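Local coordinates for protein CghA (Chaetomium globosum, PDB 6KBC) that is a two-domain, beta-rich fungal protein of the calycin clan that holds the ligand WK1 in a pocket, at residues A[83-88]-A[210-215]; A[152-157]-A[196-201]; A[236-241]-A[262-267]. All coordinates share one frame; numbering follows the deposited sequence.

In the fold
Contacts 1 and 2 lie together in the N-terminal calycin-type domain, their centres about 10 Å apart, and contact 3 stands alone in the C-terminal domain, its centre 36 to 37 Å from theirs and on the opposite side of the chain's centre. Along the chain, contact 2 is nested inside the loop that contact 1 closes, and contact 3 opens only after both. The first two are joined through the neighbouring strands 181-200 and 210-216, where Lys212 pairs through its backbone with Phe198. Contact 3 joins the turn leading into strand 239-249, and its first residues, to the loop after strand 252-261. Contacts 1 and 2 thus form one continuous patch; contact 3 is independent.

Contact 1: residues A[83-88]-A[210-215]; sequences AAWSDG and TEKRMV
The indole of Trp85 is sandwiched between two side chains of 210-215, Lys212 over one face and Met214 over the other. Tryptophan offers two broad apolar faces and an edge N-H. The Lys212 chain, extended to CE, slides past the ring, its CE standing 3.5 Å from the centroid of the Trp85 five-membered ring, a CH-pi contact. On the opposite face, Met214 CE lies 3.7 Å from the centroid of the six-membered ring and touches Ala83 CB at 3.9 Å. The Met214 chain is straight until chi3 (-67°), whose bend turns the methyl onto the indole; the flexible, unbranched thioether can lay its terminal methyl over the ring.

The two strands meet face to face, nearly at right angles (88°), with their axes 9.0 Å apart, an orthogonal packing in keeping with the strongly curled sheets of a calycin-type barrel.

One hydrogen bond, together with the groups on both faces, holds the ring's rotation. Trp85 NE1 donates to Arg213 O at 2.8 Å with the oxygen close to the indole plane, although NE1 stands above the carbonyl plane. Charge comes third: a bend at chi4 (86°) lifts Lys212 NZ to the syn lone pair of Asp87 OD2, 2.7 Å away, in a salt bridge. NZ is also a longer cation-pi partner of the indole. Asp87 sits in the type I turn from Trp85 to Gly88, and its OD1 bonds to Thr89 OG1.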
ATOM      1  N   ALA A  83      -6.714  10.188   5.775  1.00 22.99           N
ATOM      2  CA  ALA A  83      -7.394  11.022   4.798  1.00 25.14           C
ATOM      3  C   ALA A  83      -6.749  12.397   4.796  1.00 24.57           C
ATOM      4  O   ALA A  83      -6.336  12.891   5.850  1.00 25.04           O
ATOM      5  CB  ALA A  83      -8.897  11.140   5.115  1.00 23.05           C
ATOM      6  N   ALA A  84      -6.657  13.002   3.613  1.00 24.80           N
ATOM      7  CA  ALA A  84      -6.041  14.311   3.458  1.00 25.60           C
ATOM      8  C   ALA A  84      -6.880  15.156   2.512  1.00 25.15           C
ATOM      9  O   ALA A  84      -7.429  14.642   1.535  1.00 25.05           O
ATOM     10  CB  ALA A  84      -4.606  14.202   2.920  1.00 24.81           C
ATOM     11  N   TRP A  85      -6.964  16.453   2.802  1.00 26.32           N
ATOM     12  CA  TRP A  85      -7.635  17.422   1.944  1.00 27.01           C
ATOM     13  C   TRP A  85      -6.638  18.505   1.560  1.00 28.04           C
ATOM     14  O   TRP A  85      -5.780  18.875   2.359  1.00 26.86           O
ATOM     15  CB  TRP A  85      -8.816  18.106   2.650  1.00 25.37           C
ATOM     16  CG  TRP A  85     -10.024  17.267   2.926  1.00 27.80           C
ATOM     17  CD1 TRP A  85     -11.225  17.308   2.258  1.00 24.09           C
ATOM     18  CD2 TRP A  85     -10.175  16.282   3.961  1.00 25.82           C
ATOM     19  NE1 TRP A  85     -12.098  16.405   2.810  1.00 26.37           N
ATOM     20  CE2 TRP A  85     -11.487  15.774   3.866  1.00 25.94           C
ATOM     21  CE3 TRP A  85      -9.329  15.784   4.960  1.00 26.62           C
ATOM     22  CZ2 TRP A  85     -11.969  14.787   4.721  1.00 25.30           C
ATOM     23  CZ3 TRP A  85      -9.805  14.803   5.809  1.00 23.59           C
ATOM     24  CH2 TRP A  85     -11.119  14.310   5.684  1.00 28.50           C
ATOM     25  N   SER A  86      -6.797  19.050   0.353  1.00 27.17           N
ATOM     26  CA  SER A  86      -5.873  20.075  -0.127  1.00 34.02           C
ATOM     27  C   SER A  86      -5.832  21.294   0.789  1.00 34.60           C
ATOM     28  O   SER A  86      -4.842  22.031   0.779  1.00 31.25           O
ATOM     29  CB  SER A  86      -6.255  20.514  -1.545  1.00 28.48           C
ATOM     30  OG  SER A  86      -7.599  20.965  -1.587  1.00 42.17           O
ATOM     31  N   ASP A  87      -6.885  21.535   1.576  1.00 32.59           N
ATOM     32  CA  ASP A  87      -6.875  22.697   2.461  1.00 32.02           C
ATOM     33  C   ASP A  87      -6.017  22.499   3.704  1.00 38.22           C
ATOM     34  O   ASP A  87      -5.955  23.408   4.541  1.00 36.06           O
ATOM     35  CB  ASP A  87      -8.303  23.093   2.862  1.00 31.96           C
ATOM     36  CG  ASP A  87      -8.968  22.107   3.828  1.00 36.13           C
ATOM     37  OD1 ASP A  87      -8.364  21.091   4.230  1.00 33.29           O
ATOM     38  OD2 ASP A  87     -10.136  22.362   4.196  1.00 36.74           O
ATOM     39  N   GLY A  88      -5.346  21.349   3.840  1.00 33.38           N
ATOM     40  CA  GLY A  88      -4.485  21.073   4.969  1.00 31.00           C
ATOM     41  C   GLY A  88      -5.068  20.099   5.970  1.00 31.47           C
ATOM     42  O   GLY A  88      -4.318  19.534   6.773  1.00 30.31           O
ATOM     43  N   THR A 210     -17.943  18.763  14.456  1.00 64.62           N
ATOM     44  CA  THR A 210     -17.885  19.154  13.054  1.00 57.49           C
ATOM     45  C   THR A 210     -17.707  17.951  12.135  1.00 52.15           C
ATOM     46  O   THR A 210     -17.049  16.964  12.480  1.00 50.93           O
ATOM     47  CB  THR A 210     -16.746  20.153  12.836  1.00 56.08           C
ATOM     48  OG1 THR A 210     -16.850  21.193  13.811  1.00 64.12           O
ATOM     49  CG2 THR A 210     -16.816  20.783  11.450  1.00 56.04           C
ATOM     50  N   GLU A 211     -18.305  18.051  10.951  1.00 47.13           N
ATOM     51  CA  GLU A 211     -18.226  17.033   9.918  1.00 41.97           C
ATOM     52  C   GLU A 211     -17.544  17.602   8.680  1.00 43.45           C
ATOM     53  O   GLU A 211     -17.690  18.785   8.356  1.00 45.45           O
ATOM     54  CB  GLU A 211     -19.616  16.513   9.547  1.00 50.69           C
ATOM     55  CG  GLU A 211     -20.267  15.678  10.634  1.00 55.25           C
ATOM     56  CD  GLU A 211     -21.641  15.173  10.228  1.00 61.49           C
ATOM     57  OE1 GLU A 211     -22.054  15.424   9.072  1.00 57.90           O
ATOM     58  OE2 GLU A 211     -22.299  14.509  11.059  1.00 69.95           O
ATOM     59  N   LYS A 212     -16.793  16.751   7.986  1.00 37.26           N
ATOM     60  CA  LYS A 212     -16.120  17.159   6.766  1.00 33.72           C
ATOM     61  C   LYS A 212     -16.347  16.081   5.726  1.00 31.10           C
ATOM     62  O   LYS A 212     -16.301  14.890   6.040  1.00 31.94           O
ATOM     63  CB  LYS A 212     -14.609  17.386   6.983  1.00 35.12           C
ATOM     64  CG  LYS A 212     -13.941  18.212   5.876  1.00 33.86           C
ATOM     65  CD  LYS A 212     -12.466  18.461   6.183  1.00 31.63           C
ATOM     66  CE  LYS A 212     -11.793  19.366   5.157  1.00 31.73           C
ATOM     67  NZ  LYS A 212     -11.943  20.832   5.445  1.00 34.46           N
ATOM     68  N   ARG A 213     -16.595  16.505   4.495  1.00 32.33           N
ATOM     69  CA  ARG A 213     -16.891  15.587   3.411  1.00 34.40           C
ATOM     70  C   ARG A 213     -15.670  15.401   2.525  1.00 30.10           C
ATOM     71  O   ARG A 213     -14.861  16.314   2.343  1.00 29.03           O
ATOM     72  CB  ARG A 213     -18.053  16.101   2.559  1.00 34.17           C
ATOM     73  CG  ARG A 213     -19.367  16.273   3.318  1.00 40.10           C
ATOM     74  CD  ARG A 213     -20.184  14.992   3.366  1.00 38.78           C
ATOM     75  NE  ARG A 213     -21.050  14.865   2.198  1.00 43.94           N
ATOM     76  CZ  ARG A 213     -20.880  13.952   1.243  1.00 44.86           C
ATOM     77  NH1 ARG A 213     -19.886  13.070   1.333  1.00 41.20           N
ATOM     78  NH2 ARG A 213     -21.713  13.899   0.209  1.00 47.90           N
ATOM     79  N   MET A 214     -15.546  14.202   1.969  1.00 31.98           N
ATOM     80  CA  MET A 214     -14.631  13.954   0.869  1.00 30.73           C
ATOM     81  C   MET A 214     -15.411  13.261  -0.230  1.00 27.55           C
ATOM     82  O   MET A 214     -15.884  12.136  -0.039  1.00 28.80           O
ATOM     83  CB  MET A 214     -13.441  13.095   1.297  1.00 25.83           C
ATOM     84  CG  MET A 214     -12.435  12.925   0.181  1.00 26.21           C
ATOM     85  SD  MET A 214     -11.051  11.903   0.735  1.00 26.21           S
ATOM     86  CE  MET A 214     -10.312  12.988   1.967  1.00 24.56           C
ATOM     87  N   VAL A 215     -15.539  13.926  -1.373  1.00 27.91           N
ATOM     88  CA  VAL A 215     -16.352  13.433  -2.472  1.00 28.24           C
ATOM     89  C   VAL A 215     -15.491  13.444  -3.718  1.00 28.17           C
ATOM     90  O   VAL A 215     -14.991  14.500  -4.124  1.00 30.71           O
ATOM     91  CB  VAL A 215     -17.612  14.284  -2.706  1.00 30.11           C
ATOM     92  CG1 VAL A 215     -18.327  13.810  -3.972  1.00 33.27           C
ATOM     93  CG2 VAL A 215     -18.527  14.246  -1.515  1.00 33.28           C
TER

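Contact 2: residues A[152-157]-A[196-201]; sequences GRITGS and LTFHID
His199 lays its imidazole flat against the backbone of Gly152, with Gly152 CA 3.8 Å from the ring centroid and almost on the normal. Glycine suits this backbone (phi 81°, psi 2°), where a CB would press on the preceding carbonyl O. The edge of the same imidazole turns to Arg153 O: ND1 donates a weak bond of 3.3 Å, while the backbone N of His199 grips that oxygen more firmly at 2.9 Å. One carbonyl thus accepts from two donors of one residue.

Ile154 and Phe198 lie side by side, pointing the same way into the domain. With CG1 of Ile154 anti to the backbone N (chi1 -179°), its CD1 reaches Phe198 CE2 at 3.6 Å, and CG1 stands above the rim of the ring; Trp85 and Trp91 meet Phe198 edge to face. Branched isoleucine and flat phenylalanine fill this layer with Phe62. On the other face of the sheet Thr155 and Thr197 run alongside each other, and a water bonds to Thr197 OG1 and weakly to Thr155 O. Their backbones form a hydrogen-bonded pair.

A CB on Gly156 would point at Leu196 and collide with its CA, so glycine allows the two CA atoms to come within 4.2 Å; Leu196 CD2 folds over the Gly156-Ser157 peptide.

Strand 154-162 begins at a classic beta bulge, Arg153 and Ile154 against Ala150 of strand 143-150, and pairs antiparallel with strand 181-200 in a calycin-type beta domain, Ile154 and Phe198 on the buried face of this pairing, Thr155 and Thr197 on the partly exposed one.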
ATOM      1  N   GLY A 152     -19.987   8.968  14.410  1.00 45.57           N
ATOM      2  CA  GLY A 152     -19.124   9.819  15.201  1.00 47.33           C
ATOM      3  C   GLY A 152     -17.665   9.807  14.793  1.00 46.27           C
ATOM      4  O   GLY A 152     -16.854  10.482  15.441  1.00 49.37           O
ATOM      5  N   ARG A 153     -17.305   9.064  13.742  1.00 44.67           N
ATOM      6  CA  ARG A 153     -15.932   9.013  13.245  1.00 41.62           C
ATOM      7  C   ARG A 153     -15.905   9.087  11.721  1.00 39.72           C
ATOM      8  O   ARG A 153     -15.463  10.094  11.157  1.00 39.60           O
ATOM      9  CB  ARG A 153     -15.238   7.743  13.736  1.00 39.29           C
ATOM     10  CG  ARG A 153     -14.938   7.747  15.231  1.00 44.94           C
ATOM     11  CD  ARG A 153     -15.045   6.347  15.810  1.00 46.01           C
ATOM     12  NE  ARG A 153     -16.436   5.902  15.864  1.00 49.07           N
ATOM     13  CZ  ARG A 153     -16.812   4.643  16.059  1.00 47.80           C
ATOM     14  NH1 ARG A 153     -15.900   3.692  16.211  1.00 48.77           N
ATOM     15  NH2 ARG A 153     -18.100   4.334  16.087  1.00 49.30           N
ATOM     16  N   ILE A 154     -16.383   8.045  11.043  1.00 36.16           N
ATOM     17  CA  ILE A 154     -16.344   8.005   9.582  1.00 35.79           C
ATOM     18  C   ILE A 154     -17.513   7.178   9.062  1.00 35.19           C
ATOM     19  O   ILE A 154     -17.794   6.086   9.568  1.00 37.63           O
ATOM     20  CB  ILE A 154     -15.000   7.447   9.056  1.00 30.98           C
ATOM     21  CG1 ILE A 154     -14.986   7.436   7.523  1.00 35.29           C
ATOM     22  CG2 ILE A 154     -14.729   6.057   9.606  1.00 31.74           C
ATOM     23  CD1 ILE A 154     -13.659   6.998   6.919  1.00 32.89           C
ATOM     24  N   THR A 155     -18.188   7.696   8.038  1.00 35.37           N
ATOM     25  CA  THR A 155     -19.225   6.959   7.333  1.00 36.68           C
ATOM     26  C   THR A 155     -19.115   7.233   5.844  1.00 36.44           C
ATOM     27  O   THR A 155     -18.775   8.342   5.420  1.00 37.42           O
ATOM     28  CB  THR A 155     -20.642   7.342   7.797  1.00 40.89           C
ATOM     29  OG1 THR A 155     -20.886   8.717   7.479  1.00 40.92           O
ATOM     30  CG2 THR A 155     -20.807   7.129   9.289  1.00 38.08           C
ATOM     31  N   GLY A 156     -19.436   6.228   5.052  1.00 34.19           N
ATOM     32  CA  GLY A 156     -19.474   6.433   3.630  1.00 34.17           C
ATOM     33  C   GLY A 156     -18.789   5.307   2.920  1.00 32.10           C
ATOM     34  O   GLY A 156     -18.534   4.242   3.487  1.00 34.31           O
ATOM     35  N   SER A 157     -18.463   5.540   1.653  1.00 32.44           N
ATOM     36  CA  SER A 157     -17.955   4.464   0.827  1.00 32.16           C
ATOM     37  C   SER A 157     -16.826   4.939  -0.078  1.00 32.76           C
ATOM     38  O   SER A 157     -16.655   6.129  -0.364  1.00 31.30           O
ATOM     39  CB  SER A 157     -19.062   3.849  -0.041  1.00 35.73           C
ATOM     40  OG  SER A 157     -19.553   4.819  -0.932  1.00 43.64           O
ATOM     41  N   LEU A 196     -17.517  10.216   1.449  1.00 31.50           N
ATOM     42  CA  LEU A 196     -17.197   9.924   2.830  1.00 31.28           C
ATOM     43  C   LEU A 196     -17.512  11.138   3.682  1.00 32.21           C
ATOM     44  O   LEU A 196     -17.408  12.278   3.223  1.00 29.98           O
ATOM     45  CB  LEU A 196     -15.698   9.557   2.994  1.00 31.28           C
ATOM     46  CG  LEU A 196     -15.243   8.190   2.481  1.00 32.50           C
ATOM     47  CD1 LEU A 196     -13.721   8.176   2.432  1.00 34.38           C
ATOM     48  CD2 LEU A 196     -15.740   7.084   3.384  1.00 30.49           C
ATOM     49  N   THR A 197     -17.872  10.876   4.936  1.00 30.42           N
ATOM     50  CA  THR A 197     -18.088  11.928   5.915  1.00 34.42           C
ATOM     51  C   THR A 197     -17.237  11.625   7.132  1.00 36.49           C
ATOM     52  O   THR A 197     -17.328  10.530   7.698  1.00 36.52           O
ATOM     53  CB  THR A 197     -19.568  12.049   6.301  1.00 35.32           C
ATOM     54  OG1 THR A 197     -20.335  12.256   5.116  1.00 35.41           O
ATOM     55  CG2 THR A 197     -19.783  13.221   7.245  1.00 39.52           C
ATOM     56  N   PHE A 198     -16.397  12.589   7.510  1.00 34.42           N
ATOM     57  CA  PHE A 198     -15.480  12.466   8.633  1.00 38.59           C
ATOM     58  C   PHE A 198     -15.903  13.429   9.729  1.00 43.97           C
ATOM     59  O   PHE A 198     -16.257  14.581   9.454  1.00 42.36           O
ATOM     60  CB  PHE A 198     -14.040  12.807   8.236  1.00 32.80           C
ATOM     61  CG  PHE A 198     -13.469  11.935   7.152  1.00 33.39           C
ATOM     62  CD1 PHE A 198     -13.798  12.152   5.826  1.00 28.50           C
ATOM     63  CD2 PHE A 198     -12.551  10.938   7.457  1.00 32.68           C
ATOM     64  CE1 PHE A 198     -13.251  11.371   4.824  1.00 27.53           C
ATOM     65  CE2 PHE A 198     -12.007  10.154   6.462  1.00 27.49           C
ATOM     66  CZ  PHE A 198     -12.361  10.370   5.143  1.00 29.35           C
ATOM     67  N   HIS A 199     -15.837  12.973  10.968  1.00 41.13           N
ATOM     68  CA  HIS A 199     -16.119  13.832  12.108  1.00 46.88           C
ATOM     69  C   HIS A 199     -14.795  14.376  12.628  1.00 45.64           C
ATOM     70  O   HIS A 199     -13.906  13.604  13.002  1.00 44.88           O
ATOM     71  CB  HIS A 199     -16.921  13.068  13.164  1.00 48.46           C
ATOM     72  CG  HIS A 199     -18.241  12.561  12.644  1.00 56.24           C
ATOM     73  ND1 HIS A 199     -18.340  11.520  11.741  1.00 54.78           N
ATOM     74  CD2 HIS A 199     -19.511  12.975  12.874  1.00 53.27           C
ATOM     75  CE1 HIS A 199     -19.611  11.307  11.448  1.00 51.77           C
ATOM     76  NE2 HIS A 199     -20.342  12.174  12.125  1.00 60.88           N
ATOM     77  N   ILE A 200     -14.652  15.693  12.603  1.00 47.86           N
ATOM     78  CA  ILE A 200     -13.397  16.361  13.046  1.00 50.95           C
ATOM     79  C   ILE A 200     -13.590  16.853  14.479  1.00 56.62           C
ATOM     80  O   ILE A 200     -14.564  17.565  14.727  1.00 59.05           O
ATOM     81  CB  ILE A 200     -13.093  17.537  12.106  1.00 51.31           C
ATOM     82  CG1 ILE A 200     -13.371  17.201  10.638  1.00 48.96           C
ATOM     83  CG2 ILE A 200     -11.685  18.062  12.325  1.00 55.48           C
ATOM     84  CD1 ILE A 200     -12.336  16.314   9.997  1.00 43.71           C
ATOM     85  N   ASP A 201     -12.682  16.484  15.378  1.00 63.70           N
ATOM     86  CA  ASP A 201     -12.768  16.948  16.785  1.00 65.53           C
ATOM     87  C   ASP A 201     -12.626  18.475  16.835  1.00 61.90           C
ATOM     88  O   ASP A 201     -11.518  18.954  16.581  1.00 61.53           O
ATOM     89  CB  ASP A 201     -11.758  16.221  17.663  1.00 68.82           C
ATOM     90  CG  ASP A 201     -12.093  14.758  17.885  1.00 75.40           C
ATOM     91  OD1 ASP A 201     -12.884  14.213  17.095  1.00 74.80           O
ATOM     92  OD2 ASP A 201     -11.558  14.174  18.846  1.00 76.70           O
TER
HETATM   93  O   HOH W   1     -13.786  11.074  16.153  1.00 55.48           O
HETATM   94  O   HOH W   2     -20.903  10.009   3.431  1.00 45.85           O

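Contact 3: residues A[236-241]-A[262-267]; sequences GKEATD and KPHKYY
Ala239 and Lys262 bring their CA atoms to 4.8 Å where the chain turns a corner at Thr240, and beside them Lys262 N donates to Glu238 O at 2.9 Å, from well above the carbonyl plane. The Lys262 side chain then folds back over the segment 236-241. Its CG lies against Lys237 O, and bends at chi2 (-74°) and chi4 then turn NZ to two backbone carbonyls: Gly236 O is met nearly head-on at 2.8 Å, and Ala239 O at the same 2.8 Å from above its plane. Ser394 O is a further acceptor, so this buried ammonium group is gripped by three main-chain oxygens. A long, flexible lysine is well fitted to such a reach, and its CD packs on Thr240 CG2, 3.7 Å away.

Thr240 turns its OG1 to the edge of the Tyr267 ring, 3.6 Å from CD1, yet the bond of that hydroxyl is made with Ser261 O; Tyr267 OH is tied to Asp395. Thr240 and Asp241 also form a classic beta bulge opposite Val260.

Toward the surface, Glu238 bends at chi2 (-79°) so that its carboxylate meets two basic side chains. Lys265 NZ forms a salt bridge through the syn lone pair of Glu238 OE1, and His264 NE2 approaches OE2 in the ring plane with a weak bond of 3.4 Å.

The chemistry implies two ways of settling positive charge: at the rim, the Glu238 carboxylate would probably favour the charged form of His264 and pairs with the ammonium of Lys265; in the interior, carbonyl dipoles would probably stabilise a charged Lys262, whose hydrogen bonds link the chain entering strand 239-249 to the loop after strand 252-261.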
ATOM      1  N   GLY A 236       8.584  -5.366  11.244  1.00 36.93           N
ATOM      2  CA  GLY A 236       9.409  -4.350  11.865  1.00 36.57           C
ATOM      3  C   GLY A 236      10.764  -4.861  12.305  1.00 38.83           C
ATOM      4  O   GLY A 236      11.748  -4.114  12.289  1.00 38.03           O
ATOM      5  N   LYS A 237      10.843  -6.133  12.691  1.00 36.32           N
ATOM      6  CA  LYS A 237      12.118  -6.702  13.105  1.00 40.38           C
ATOM      7  C   LYS A 237      12.998  -7.059  11.921  1.00 41.28           C
ATOM      8  O   LYS A 237      14.160  -7.425  12.119  1.00 43.02           O
ATOM      9  CB  LYS A 237      11.903  -7.953  13.964  1.00 43.67           C
ATOM     10  CG  LYS A 237      11.317  -7.691  15.350  1.00 46.18           C
ATOM     11  CD  LYS A 237      11.002  -9.025  16.039  1.00 53.66           C
ATOM     12  CE  LYS A 237      10.470  -8.838  17.450  1.00 58.12           C
ATOM     13  NZ  LYS A 237      10.660 -10.073  18.266  1.00 65.29           N
ATOM     14  N   GLU A 238      12.479  -6.962  10.700  1.00 35.79           N
ATOM     15  CA  GLU A 238      13.235  -7.346   9.527  1.00 35.36           C
ATOM     16  C   GLU A 238      13.678  -6.167   8.661  1.00 37.86           C
ATOM     17  O   GLU A 238      14.547  -6.353   7.806  1.00 39.15           O
ATOM     18  CB  GLU A 238      12.403  -8.315   8.678  1.00 37.63           C
ATOM     19  CG  GLU A 238      12.234  -9.685   9.322  1.00 48.04           C
ATOM     20  CD  GLU A 238      13.461 -10.553   9.144  1.00 53.04           C
ATOM     21  OE1 GLU A 238      13.567 -11.215   8.087  1.00 57.97           O
ATOM     22  OE2 GLU A 238      14.328 -10.559  10.052  1.00 56.04           O
ATOM     23  N   ALA A 239      13.117  -4.968   8.853  1.00 30.31           N
ATOM     24  CA  ALA A 239      13.340  -3.855   7.938  1.00 27.77           C
ATOM     25  C   ALA A 239      13.853  -2.625   8.675  1.00 24.75           C
ATOM     26  O   ALA A 239      13.554  -2.414   9.856  1.00 29.21           O
ATOM     27  CB  ALA A 239      12.045  -3.485   7.181  1.00 26.37           C
ATOM     28  N   THR A 240      14.618  -1.796   7.957  1.00 20.28           N
ATOM     29  CA  THR A 240      14.940  -0.446   8.420  1.00 20.86           C
ATOM     30  C   THR A 240      14.234   0.626   7.609  1.00 21.98           C
ATOM     31  O   THR A 240      14.236   1.795   8.013  1.00 21.92           O
ATOM     32  CB  THR A 240      16.453  -0.176   8.374  1.00 23.49           C
ATOM     33  OG1 THR A 240      16.978  -0.541   7.089  1.00 19.42           O
ATOM     34  CG2 THR A 240      17.175  -0.990   9.463  1.00 18.92           C
ATOM     35  N   ASP A 241      13.611   0.251   6.496  1.00 20.82           N
ATOM     36  CA  ASP A 241      13.018   1.220   5.588  1.00 21.25           C
ATOM     37  C   ASP A 241      11.915   0.538   4.797  1.00 22.51           C
ATOM     38  O   ASP A 241      12.103  -0.572   4.291  1.00 20.79           O
ATOM     39  CB  ASP A 241      14.079   1.801   4.648  1.00 18.31           C
ATOM     40  CG  ASP A 241      13.726   3.187   4.150  1.00 24.43           C
ATOM     41  OD1 ASP A 241      12.684   3.330   3.471  1.00 24.31           O
ATOM     42  OD2 ASP A 241      14.469   4.141   4.457  1.00 24.33           O
ATOM     43  N   LYS A 262      17.121  -4.968   7.911  1.00 24.47           N
ATOM     44  CA  LYS A 262      18.003  -4.630   9.015  1.00 27.93           C
ATOM     45  C   LYS A 262      19.462  -4.893   8.632  1.00 23.08           C
ATOM     46  O   LYS A 262      19.738  -5.656   7.705  1.00 21.86           O
ATOM     47  CB  LYS A 262      17.646  -5.482  10.235  1.00 29.72           C
ATOM     48  CG  LYS A 262      16.331  -5.139  10.891  1.00 31.10           C
ATOM     49  CD  LYS A 262      16.398  -3.868  11.673  1.00 32.23           C
ATOM     50  CE  LYS A 262      15.388  -3.877  12.811  1.00 33.75           C
ATOM     51  NZ  LYS A 262      14.265  -2.950  12.474  1.00 28.57           N
ATOM     52  N   PRO A 263      20.422  -4.301   9.359  1.00 23.83           N
ATOM     53  CA  PRO A 263      21.842  -4.616   9.092  1.00 24.24           C
ATOM     54  C   PRO A 263      22.207  -6.079   9.300  1.00 25.72           C
ATOM     55  O   PRO A 263      23.199  -6.528   8.721  1.00 26.29           O
ATOM     56  CB  PRO A 263      22.618  -3.708  10.073  1.00 23.95           C
ATOM     57  CG  PRO A 263      21.609  -3.253  11.092  1.00 25.26           C
ATOM     58  CD  PRO A 263      20.274  -3.219  10.348  1.00 22.29           C
ATOM     59  N   HIS A 264      21.451  -6.854  10.091  1.00 25.77           N
ATOM     60  CA  HIS A 264      21.840  -8.255  10.249  1.00 27.86           C
ATOM     61  C   HIS A 264      21.666  -9.035   8.958  1.00 31.51           C
ATOM     62  O   HIS A 264      22.268 -10.103   8.811  1.00 28.70           O
ATOM     63  CB  HIS A 264      21.086  -8.929  11.413  1.00 33.11           C
ATOM     64  CG  HIS A 264      19.622  -9.142  11.171  1.00 39.14           C
ATOM     65  ND1 HIS A 264      18.655  -8.297  11.677  1.00 44.60           N
ATOM     66  CD2 HIS A 264      18.958 -10.120  10.509  1.00 42.37           C
ATOM     67  CE1 HIS A 264      17.459  -8.733  11.315  1.00 41.97           C
ATOM     68  NE2 HIS A 264      17.616  -9.835  10.603  1.00 44.25           N
ATOM     69  N   LYS A 265      20.893  -8.513   7.999  1.00 24.57           N
ATOM     70  CA  LYS A 265      20.881  -9.069   6.654  1.00 24.45           C
ATOM     71  C   LYS A 265      21.518  -8.131   5.639  1.00 23.64           C
ATOM     72  O   LYS A 265      21.269  -8.269   4.434  1.00 23.02           O
ATOM     73  CB  LYS A 265      19.454  -9.427   6.220  1.00 27.19           C
ATOM     74  CG  LYS A 265      18.922 -10.633   6.966  1.00 36.95           C
ATOM     75  CD  LYS A 265      17.423 -10.797   6.774  1.00 40.47           C
ATOM     76  CE  LYS A 265      17.036 -12.254   6.966  1.00 48.87           C
ATOM     77  NZ  LYS A 265      15.715 -12.425   7.644  1.00 49.06           N
ATOM     78  N   TYR A 266      22.322  -7.170   6.109  1.00 22.98           N
ATOM     79  CA  TYR A 266      23.173  -6.357   5.232  1.00 20.84           C
ATOM     80  C   TYR A 266      22.342  -5.449   4.323  1.00 19.91           C
ATOM     81  O   TYR A 266      22.699  -5.211   3.171  1.00 20.18           O
ATOM     82  CB  TYR A 266      24.115  -7.249   4.422  1.00 21.03           C
ATOM     83  CG  TYR A 266      24.818  -8.251   5.325  1.00 24.79           C
ATOM     84  CD1 TYR A 266      25.813  -7.834   6.206  1.00 25.41           C
ATOM     85  CD2 TYR A 266      24.452  -9.592   5.334  1.00 26.48           C
ATOM     86  CE1 TYR A 266      26.455  -8.742   7.058  1.00 27.91           C
ATOM     87  CE2 TYR A 266      25.083 -10.511   6.197  1.00 27.33           C
ATOM     88  CZ  TYR A 266      26.077 -10.076   7.045  1.00 29.19           C
ATOM     89  OH  TYR A 266      26.710 -10.965   7.891  1.00 35.13           O
ATOM     90  N   TYR A 267      21.245  -4.918   4.870  1.00 19.53           N
ATOM     91  CA  TYR A 267      20.387  -3.956   4.178  1.00 20.98           C
ATOM     92  C   TYR A 267      19.945  -4.495   2.826  1.00 21.57           C
ATOM     93  O   TYR A 267      20.050  -3.828   1.795  1.00 23.94           O
ATOM     94  CB  TYR A 267      21.086  -2.607   4.028  1.00 18.80           C
ATOM     95  CG  TYR A 267      21.382  -1.979   5.359  1.00 20.03           C
ATOM     96  CD1 TYR A 267      20.382  -1.356   6.078  1.00 21.98           C
ATOM     97  CD2 TYR A 267      22.657  -2.032   5.909  1.00 22.64           C
ATOM     98  CE1 TYR A 267      20.634  -0.792   7.301  1.00 20.48           C
ATOM     99  CE2 TYR A 267      22.928  -1.466   7.167  1.00 21.99           C
ATOM    100  CZ  TYR A 267      21.910  -0.848   7.840  1.00 24.86           C
ATOM    101  OH  TYR A 267      22.132  -0.268   9.065  1.00 22.70           O
TER